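Local coordinates for protein translation initiation factor eIF2B, subunit delta (Archaeoglobus fulgidus, PDB 1T5O) that probably catalyses the interconversion of methylthioribose-1-phosphate and methylthioribulose-1-phosphate, a step in methionine biosynthesis, at residues 85-88 with 93-96; 53-58 with 99-104; 12-17 with 33-38. All blocks are in the same frame, centred on the assembly; numbering follows the deposited sequence.

Overall arrangement
Interactions 2 and 3 are buried and have no hydrogen bonds across their segments, only apolar side chains touching each other or backbone, while interaction 1 is only partly buried and brings a hydroxyl and an arginine stem against a leucine. Interactions 1 and 2 share helix 92-105, with centres about 10 Å apart, and meet where Leu-94 CD1 lies 3.7 Å from Gly-54 CA. Interaction 3 holds strand 12-15, near the N-terminus, against helix 32-40 and reaches the other two through Leu-35, which packs against Gly-57 of helix 47-61, and through Ala-36, which touches Thr-87. Close alanine packing of helices in interaction 2 contrasts with crossed leucines in interaction 3, whereas interaction 1 includes Arg-88, predicted to bind substrate.

Interaction 1 of 3, residues 85-88 with 93-96; sequences ASTR and NLFV
Thr-87 OG1 is held by a hydrogen bond to the backbone O of Leu-84, one turn back at the end of helix 70-85, and from the other segment methyl CD2 of Leu-94 comes within 3.2 Å of Thr-87 OG1. The hydroxyl stands between the backbone N and the carbonyl carbon (chi1 64°), which sends CG2 another way, onto Ala-36 of helix 32-40. Leu-94 reaches across from helix 92-105 with its CG opposite the backbone N (chi1 164°). Its CD2 meets two different surfaces: the hydroxyl of Thr-87, and the aliphatic stem of Arg-88, where CG is 3.7 Å from Leu-94 CD2. The arginine chain runs at about a right angle to the leucine. Residues 85-88 form a type I turn, which brings Thr-87 and Arg-88 together around this one methyl. No hydrogen bond joins the segments. Arg-88 is predicted to bind substrate; its side chain lies about 7 Å from that of Arg-45 and about 9 Å from that of Asp-234, the predicted proton donor. Since Leu-94 meets the arginine at an aliphatic carbon, and the threonine hydroxyl has its hydrogen bond at Leu-84 O, the contact itself is van der Waals.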
loop_
_atom_site.group_PDB
_atom_site.type_symbol
_atom_site.label_atom_id
_atom_site.label_comp_id
_atom_site.label_asym_id
_atom_site.label_seq_id
_atom_site.Cartn_x
_atom_site.Cartn_y
_atom_site.Cartn_z
ATOM N N ALA A 85 29.548 -6.109 -14.229
ATOM C CA ALA A 85 28.532 -5.416 -15.007
ATOM C C ALA A 85 27.398 -6.375 -15.392
ATOM O O ALA A 85 26.237 -5.968 -15.498
ATOM C CB ALA A 85 29.156 -4.784 -16.250
ATOM N N SER A 86 27.742 -7.648 -15.578
ATOM C CA SER A 86 26.757 -8.657 -15.941
ATOM C C SER A 86 25.744 -8.909 -14.814
ATOM O O SER A 86 24.692 -9.508 -15.046
ATOM C CB SER A 86 27.449 -9.970 -16.340
ATOM O OG SER A 86 27.990 -10.663 -15.225
ATOM N N THR A 87 26.043 -8.451 -13.601
ATOM C CA THR A 87 25.104 -8.656 -12.504
ATOM C C THR A 87 23.778 -8.053 -12.954
ATOM O O THR A 87 22.700 -8.486 -12.545
ATOM C CB THR A 87 25.573 -7.964 -11.217
ATOM O OG1 THR A 87 25.606 -6.548 -11.427
ATOM C CG2 THR A 87 26.972 -8.455 -10.827
ATOM N N ARG A 88 23.881 -7.039 -13.803
ATOM C CA ARG A 88 22.723 -6.372 -14.385
ATOM C C ARG A 88 23.257 -5.416 -15.451
ATOM O O ARG A 88 23.659 -4.286 -15.156
ATOM C CB ARG A 88 21.902 -5.642 -13.317
ATOM C CG ARG A 88 22.570 -4.493 -12.611
ATOM C CD ARG A 88 21.607 -3.893 -11.592
ATOM N NE ARG A 88 21.308 -4.823 -10.504
ATOM C CZ ARG A 88 20.414 -4.593 -9.545
ATOM N NH1 ARG A 88 19.716 -3.464 -9.536
ATOM N NH2 ARG A 88 20.231 -5.484 -8.579
ATOM N N ASN A 93 24.513 3.194 -13.999
ATOM C CA ASN A 93 25.431 3.670 -12.965
ATOM C C ASN A 93 26.475 2.646 -12.583
ATOM O O ASN A 93 27.642 2.973 -12.369
ATOM C CB ASN A 93 24.619 4.108 -11.758
ATOM C CG ASN A 93 23.750 5.290 -12.084
ATOM O OD1 ASN A 93 24.242 6.403 -12.204
ATOM N ND2 ASN A 93 22.452 5.047 -12.276
ATOM N N LEU A 94 26.050 1.402 -12.488
ATOM C CA LEU A 94 26.968 0.329 -12.178
ATOM C C LEU A 94 27.971 0.269 -13.335
ATOM O O LEU A 94 29.173 0.068 -13.123
ATOM C CB LEU A 94 26.196 -0.981 -12.076
ATOM C CG LEU A 94 26.984 -2.280 -12.120
ATOM C CD1 LEU A 94 28.126 -2.249 -11.110
ATOM C CD2 LEU A 94 26.022 -3.419 -11.822
ATOM N N PHE A 95 27.468 0.450 -14.557
ATOM C CA PHE A 95 28.308 0.435 -15.750
ATOM C C PHE A 95 29.300 1.591 -15.715
ATOM O O PHE A 95 30.479 1.416 -16.020
ATOM C CB PHE A 95 27.453 0.563 -17.024
ATOM C CG PHE A 95 28.262 0.710 -18.287
ATOM C CD1 PHE A 95 28.691 -0.406 -18.987
ATOM C CD2 PHE A 95 28.626 1.974 -18.755
ATOM C CE1 PHE A 95 29.480 -0.271 -20.150
ATOM C CE2 PHE A 95 29.407 2.129 -19.898
ATOM C CZ PHE A 95 29.838 1.008 -20.601
ATOM N N VAL A 96 28.822 2.774 -15.358
ATOM C CA VAL A 96 29.684 3.943 -15.312
ATOM C C VAL A 96 30.817 3.753 -14.302
ATOM O O VAL A 96 31.982 4.048 -14.598
ATOM C CB VAL A 96 28.857 5.211 -14.981
ATOM C CG1 VAL A 96 29.755 6.341 -14.463
ATOM C CG2 VAL A 96 28.129 5.661 -16.231
#

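Interaction 2 of 3, residues 53-58 with 99-104; sequences AGAYGI and ERALNA
The flat groups in this contact are backbone peptides, with no aromatic ring between Ala-55, Ile-58 and Ala-101. Methyl CB of Ala-101 rests on the backbone of Ala-55, 3.6 Å from Ala-55 CA and equally close to its carbonyl O. In return, Ile-58 lays its branches against the peptide joining Ala-101 and Leu-102, CG2 being 4.0 Å from Leu-102 N. That branch stands opposite its own backbone N, while CG1 points beside it (chi1 -60°), and the isoleucine packs its branch point against the methyl, with Ile-58 CB 3.6 Å from Ala-101 CB and CG1 close beside it. The two alanine methyls also meet, Ala-55 CB to Ala-101 CB at 3.9 Å. Such small residues let the backbones come close, with the CA atoms of Ala-55 and Ala-101 4.9 Å apart and the segment axes 7.9 Å apart at a crossing angle of -30°. A third helix, 70-85, closes one flank, as Ala-81 touches Ile-58 and Leu-102; helix 111-141 reaches Ala-55 through Ala-122. An alanine in place of Ile-58 would lose both branches and would probably open a gap beside Ala-101 and Ala-81 where the three helices converge. With the two segments running roughly parallel, the arrangement is that of close alanine-mediated helix packing, here in the N-terminal helical part of the eIF-2B-related isomerase fold.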
loop_
_atom_site.group_PDB
_atom_site.type_symbol
_atom_site.label_atom_id
_atom_site.label_comp_id
_atom_site.label_asym_id
_atom_site.label_seq_id
_atom_site.Cartn_x
_atom_site.Cartn_y
_atom_site.Cartn_z
ATOM N N ALA A 53 29.820 1.110 -6.089
ATOM C CA ALA A 53 30.048 -0.330 -5.981
ATOM C C ALA A 53 30.843 -0.810 -7.202
ATOM O O ALA A 53 31.791 -1.597 -7.078
ATOM C CB ALA A 53 28.720 -1.083 -5.898
ATOM N N GLY A 54 30.446 -0.337 -8.383
ATOM C CA GLY A 54 31.142 -0.704 -9.602
ATOM C C GLY A 54 32.613 -0.315 -9.557
ATOM O O GLY A 54 33.477 -1.125 -9.891
ATOM N N ALA A 55 32.897 0.920 -9.142
ATOM C CA ALA A 55 34.275 1.419 -9.057
ATOM C C ALA A 55 35.096 0.726 -7.977
ATOM O O ALA A 55 36.238 0.350 -8.213
ATOM C CB ALA A 55 34.280 2.931 -8.819
ATOM N N TYR A 56 34.532 0.574 -6.782
ATOM C CA TYR A 56 35.274 -0.095 -5.718
ATOM C C TYR A 56 35.469 -1.548 -6.123
ATOM O O TYR A 56 36.422 -2.195 -5.687
ATOM C CB TYR A 56 34.523 -0.035 -4.387
ATOM C CG TYR A 56 34.605 1.310 -3.697
ATOM C CD1 TYR A 56 35.836 1.934 -3.478
ATOM C CD2 TYR A 56 33.461 1.931 -3.212
ATOM C CE1 TYR A 56 35.919 3.150 -2.781
ATOM C CE2 TYR A 56 33.525 3.135 -2.515
ATOM C CZ TYR A 56 34.746 3.739 -2.301
ATOM O OH TYR A 56 34.795 4.927 -1.609
ATOM N N GLY A 57 34.554 -2.047 -6.959
ATOM C CA GLY A 57 34.647 -3.422 -7.418
ATOM C C GLY A 57 35.970 -3.656 -8.125
ATOM O O GLY A 57 36.636 -4.660 -7.882
ATOM N N ILE A 58 36.340 -2.717 -9.000
ATOM C CA ILE A 58 37.587 -2.778 -9.765
ATOM C C ILE A 58 38.792 -2.648 -8.827
ATOM O O ILE A 58 39.797 -3.333 -9.012
ATOM C CB ILE A 58 37.633 -1.644 -10.842
ATOM C CG1 ILE A 58 36.462 -1.801 -11.825
ATOM C CG2 ILE A 58 38.988 -1.624 -11.556
ATOM C CD1 ILE A 58 36.330 -3.190 -12.486
ATOM N N GLU A 99 33.381 1.035 -15.725
ATOM C CA GLU A 99 34.208 1.561 -16.804
ATOM C C GLU A 99 35.126 2.715 -16.412
ATOM O O GLU A 99 36.228 2.839 -16.941
ATOM C CB GLU A 99 33.339 1.913 -18.037
ATOM C CG GLU A 99 32.996 3.400 -18.338
ATOM C CD GLU A 99 34.185 4.299 -18.753
ATOM O OE1 GLU A 99 35.023 3.922 -19.619
ATOM O OE2 GLU A 99 34.267 5.421 -18.220
ATOM N N ARG A 100 34.699 3.558 -15.480
ATOM C CA ARG A 100 35.562 4.666 -15.091
ATOM C C ARG A 100 36.745 4.223 -14.252
ATOM O O ARG A 100 37.849 4.762 -14.379
ATOM C CB ARG A 100 34.763 5.726 -14.354
ATOM C CG ARG A 100 34.015 6.627 -15.305
ATOM C CD ARG A 100 34.255 8.063 -14.915
ATOM N NE ARG A 100 33.076 8.615 -14.287
ATOM C CZ ARG A 100 32.994 9.848 -13.806
ATOM N NH1 ARG A 100 34.038 10.668 -13.868
ATOM N NH2 ARG A 100 31.847 10.260 -13.289
ATOM N N ALA A 101 36.508 3.229 -13.405
ATOM C CA ALA A 101 37.541 2.691 -12.536
ATOM C C ALA A 101 38.522 1.861 -13.365
ATOM O O ALA A 101 39.732 1.950 -13.168
ATOM C CB ALA A 101 36.901 1.838 -11.428
ATOM N N LEU A 102 37.993 1.072 -14.296
ATOM C CA LEU A 102 38.819 0.229 -15.161
ATOM C C LEU A 102 39.707 1.086 -16.050
ATOM O O LEU A 102 40.915 0.862 -16.148
ATOM C CB LEU A 102 37.939 -0.654 -16.049
ATOM C CG LEU A 102 38.697 -1.644 -16.958
ATOM C CD1 LEU A 102 39.529 -2.588 -16.092
ATOM C CD2 LEU A 102 37.714 -2.435 -17.814
ATOM N N ASN A 103 39.084 2.059 -16.710
ATOM C CA ASN A 103 39.770 2.983 -17.608
ATOM C C ASN A 103 40.951 3.614 -16.880
ATOM O O ASN A 103 42.041 3.720 -17.434
ATOM C CB ASN A 103 38.777 4.072 -18.094
ATOM C CG ASN A 103 39.421 5.111 -19.031
ATOM O OD1 ASN A 103 39.681 6.255 -18.633
ATOM N ND2 ASN A 103 39.673 4.716 -20.272
ATOM N N ALA A 104 40.741 4.021 -15.633
ATOM C CA ALA A 104 41.809 4.659 -14.858
ATOM C C ALA A 104 42.915 3.702 -14.424
ATOM O O ALA A 104 44.114 4.018 -14.519
ATOM C CB ALA A 104 41.224 5.350 -13.621
#

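Interaction 3 of 3, residues 12-17 with 33-38; sequences LKLIDQ and EELADA
Leu-12 and Leu-35 both swing their CG opposite the backbone N, which points their methyls at each other between strand 12-15 and helix 32-40. There Leu-12 CD1 fits against both branches of Leu-35, 3.7 Å from Leu-35 CD2 and just as near its CD1; the two side chains cross at about a right angle. Leu-14, two residues along the strand, comes from the same face. Its chi1 of -32° lies away from a staggered value, and its two methyls part company: CD1 sits 3.6 Å from Ala-38 CB, one turn along the helix, while Leu-14 CD2 is 4.2 Å from Leu-35 CD1. Leu-35 CD1 thus touches both strand leucines, while its CD2 meets Leu-12 alone, and small Ala-38 makes room for Leu-14. All four residues are buried, and nothing polar joins the segments. Ile-6 on strand 6-8 touches both strand leucines, and Leu-84 of helix 70-85 backs Leu-35. Beyond the strand an inverse gamma turn centred on Asp-16 ends at Gln-17, whose OE1 is hydrogen-bonded to NH1 of Arg-45, a predicted substrate-binding residue. Strand 12-15 is the middle one of a three-stranded antiparallel sheet, and the axis of segment 33-38 runs at 19° to that of the strand, 10.9 Å away at closest approach, a helix-on-sheet layer built from alternate strand residues.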
loop_
_atom_site.group_PDB
_atom_site.type_symbol
_atom_site.label_atom_id
_atom_site.label_comp_id
_atom_site.label_asym_id
_atom_site.label_seq_id
_atom_site.Cartn_x
_atom_site.Cartn_y
_atom_site.Cartn_z
ATOM N N LEU A 12 36.646 -3.059 0.921
ATOM C CA LEU A 12 35.305 -2.582 0.601
ATOM C C LEU A 12 34.302 -2.873 1.713
ATOM O O LEU A 12 34.040 -4.035 2.032
ATOM C CB LEU A 12 34.823 -3.235 -0.694
ATOM C CG LEU A 12 33.753 -2.505 -1.511
ATOM C CD1 LEU A 12 33.472 -3.296 -2.799
ATOM C CD2 LEU A 12 32.481 -2.331 -0.681
ATOM N N LYS A 13 33.736 -1.824 2.291
ATOM C CA LYS A 13 32.743 -1.991 3.351
ATOM C C LYS A 13 31.392 -1.436 2.884
ATOM O O LYS A 13 31.353 -0.406 2.201
ATOM C CB LYS A 13 33.175 -1.248 4.614
ATOM C CG LYS A 13 34.588 -1.554 5.106
ATOM C CD LYS A 13 34.718 -2.969 5.670
ATOM C CE LYS A 13 36.111 -3.181 6.292
ATOM N NZ LYS A 13 36.369 -2.191 7.395
ATOM N N LEU A 14 30.303 -2.123 3.244
ATOM C CA LEU A 14 28.935 -1.702 2.896
ATOM C C LEU A 14 28.010 -1.885 4.086
ATOM O O LEU A 14 28.167 -2.824 4.871
ATOM C CB LEU A 14 28.288 -2.572 1.815
ATOM C CG LEU A 14 28.912 -3.303 0.639
ATOM C CD1 LEU A 14 27.927 -4.357 0.186
ATOM C CD2 LEU A 14 29.219 -2.348 -0.488
ATOM N N ILE A 15 27.023 -1.006 4.196
ATOM C CA ILE A 15 26.019 -1.140 5.235
ATOM C C ILE A 15 25.132 -2.235 4.640
ATOM O O ILE A 15 24.704 -2.129 3.487
ATOM C CB ILE A 15 25.182 0.149 5.391
ATOM C CG1 ILE A 15 25.935 1.171 6.235
ATOM C CG2 ILE A 15 23.830 -0.177 6.019
ATOM C CD1 ILE A 15 25.265 2.538 6.271
ATOM N N ASP A 16 24.855 -3.281 5.408
ATOM C CA ASP A 16 24.019 -4.383 4.909
ATOM C C ASP A 16 22.543 -3.992 5.058
ATOM O O ASP A 16 21.913 -4.286 6.074
ATOM C CB ASP A 16 24.280 -5.662 5.716
ATOM C CG ASP A 16 23.684 -6.896 5.068
ATOM O OD1 ASP A 16 22.855 -6.756 4.146
ATOM O OD2 ASP A 16 24.044 -8.017 5.484
ATOM N N GLN A 17 21.989 -3.356 4.030
ATOM C CA GLN A 17 20.606 -2.900 4.081
ATOM C C GLN A 17 19.562 -3.991 4.280
ATOM O O GLN A 17 18.501 -3.732 4.825
ATOM C CB GLN A 17 20.292 -2.042 2.844
ATOM C CG GLN A 17 20.916 -0.652 2.939
ATOM C CD GLN A 17 20.673 0.201 1.707
ATOM O OE1 GLN A 17 19.530 0.404 1.300
ATOM N NE2 GLN A 17 21.749 0.711 1.111
ATOM N N GLU A 33 32.719 -11.835 -6.237
ATOM C CA GLU A 33 31.465 -12.541 -6.037
ATOM C C GLU A 33 30.639 -12.010 -4.872
ATOM O O GLU A 33 29.416 -11.905 -4.980
ATOM C CB GLU A 33 31.733 -14.041 -5.861
ATOM C CG GLU A 33 32.449 -14.679 -7.053
ATOM C CD GLU A 33 32.816 -16.141 -6.817
ATOM O OE1 GLU A 33 33.507 -16.434 -5.810
ATOM O OE2 GLU A 33 32.418 -16.996 -7.645
ATOM N N GLU A 34 31.298 -11.667 -3.770
ATOM C CA GLU A 34 30.585 -11.155 -2.607
ATOM C C GLU A 34 29.860 -9.849 -2.911
ATOM O O GLU A 34 28.693 -9.669 -2.553
ATOM C CB GLU A 34 31.550 -10.953 -1.445
ATOM C CG GLU A 34 32.242 -12.233 -1.033
ATOM C CD GLU A 34 32.938 -12.102 0.299
ATOM O OE1 GLU A 34 33.663 -11.108 0.495
ATOM O OE2 GLU A 34 32.763 -12.999 1.148
ATOM N N LEU A 35 30.559 -8.939 -3.573
ATOM C CA LEU A 35 29.977 -7.664 -3.932
ATOM C C LEU A 35 28.806 -7.938 -4.857
ATOM O O LEU A 35 27.711 -7.403 -4.676
ATOM C CB LEU A 35 31.020 -6.801 -4.644
ATOM C CG LEU A 35 30.608 -5.397 -5.095
ATOM C CD1 LEU A 35 30.133 -4.553 -3.903
ATOM C CD2 LEU A 35 31.798 -4.739 -5.787
ATOM N N ALA A 36 29.040 -8.786 -5.854
ATOM C CA ALA A 36 27.990 -9.116 -6.803
ATOM C C ALA A 36 26.742 -9.640 -6.094
ATOM O O ALA A 36 25.624 -9.255 -6.438
ATOM C CB ALA A 36 28.492 -10.139 -7.824
ATOM N N ASP A 37 26.899 -10.500 -5.096
ATOM C CA ASP A 37 25.693 -10.990 -4.458
ATOM C C ASP A 37 25.084 -9.920 -3.582
ATOM O O ASP A 37 23.865 -9.886 -3.401
ATOM C CB ASP A 37 25.954 -12.258 -3.644
ATOM C CG ASP A 37 24.726 -13.168 -3.592
ATOM O OD1 ASP A 37 24.143 -13.447 -4.675
ATOM O OD2 ASP A 37 24.340 -13.607 -2.481
ATOM N N ALA A 38 25.924 -9.038 -3.046
ATOM C CA ALA A 38 25.427 -7.960 -2.202
ATOM C C ALA A 38 24.526 -7.096 -3.080
ATOM O O ALA A 38 23.460 -6.653 -2.660
ATOM C CB ALA A 38 26.578 -7.147 -1.658
#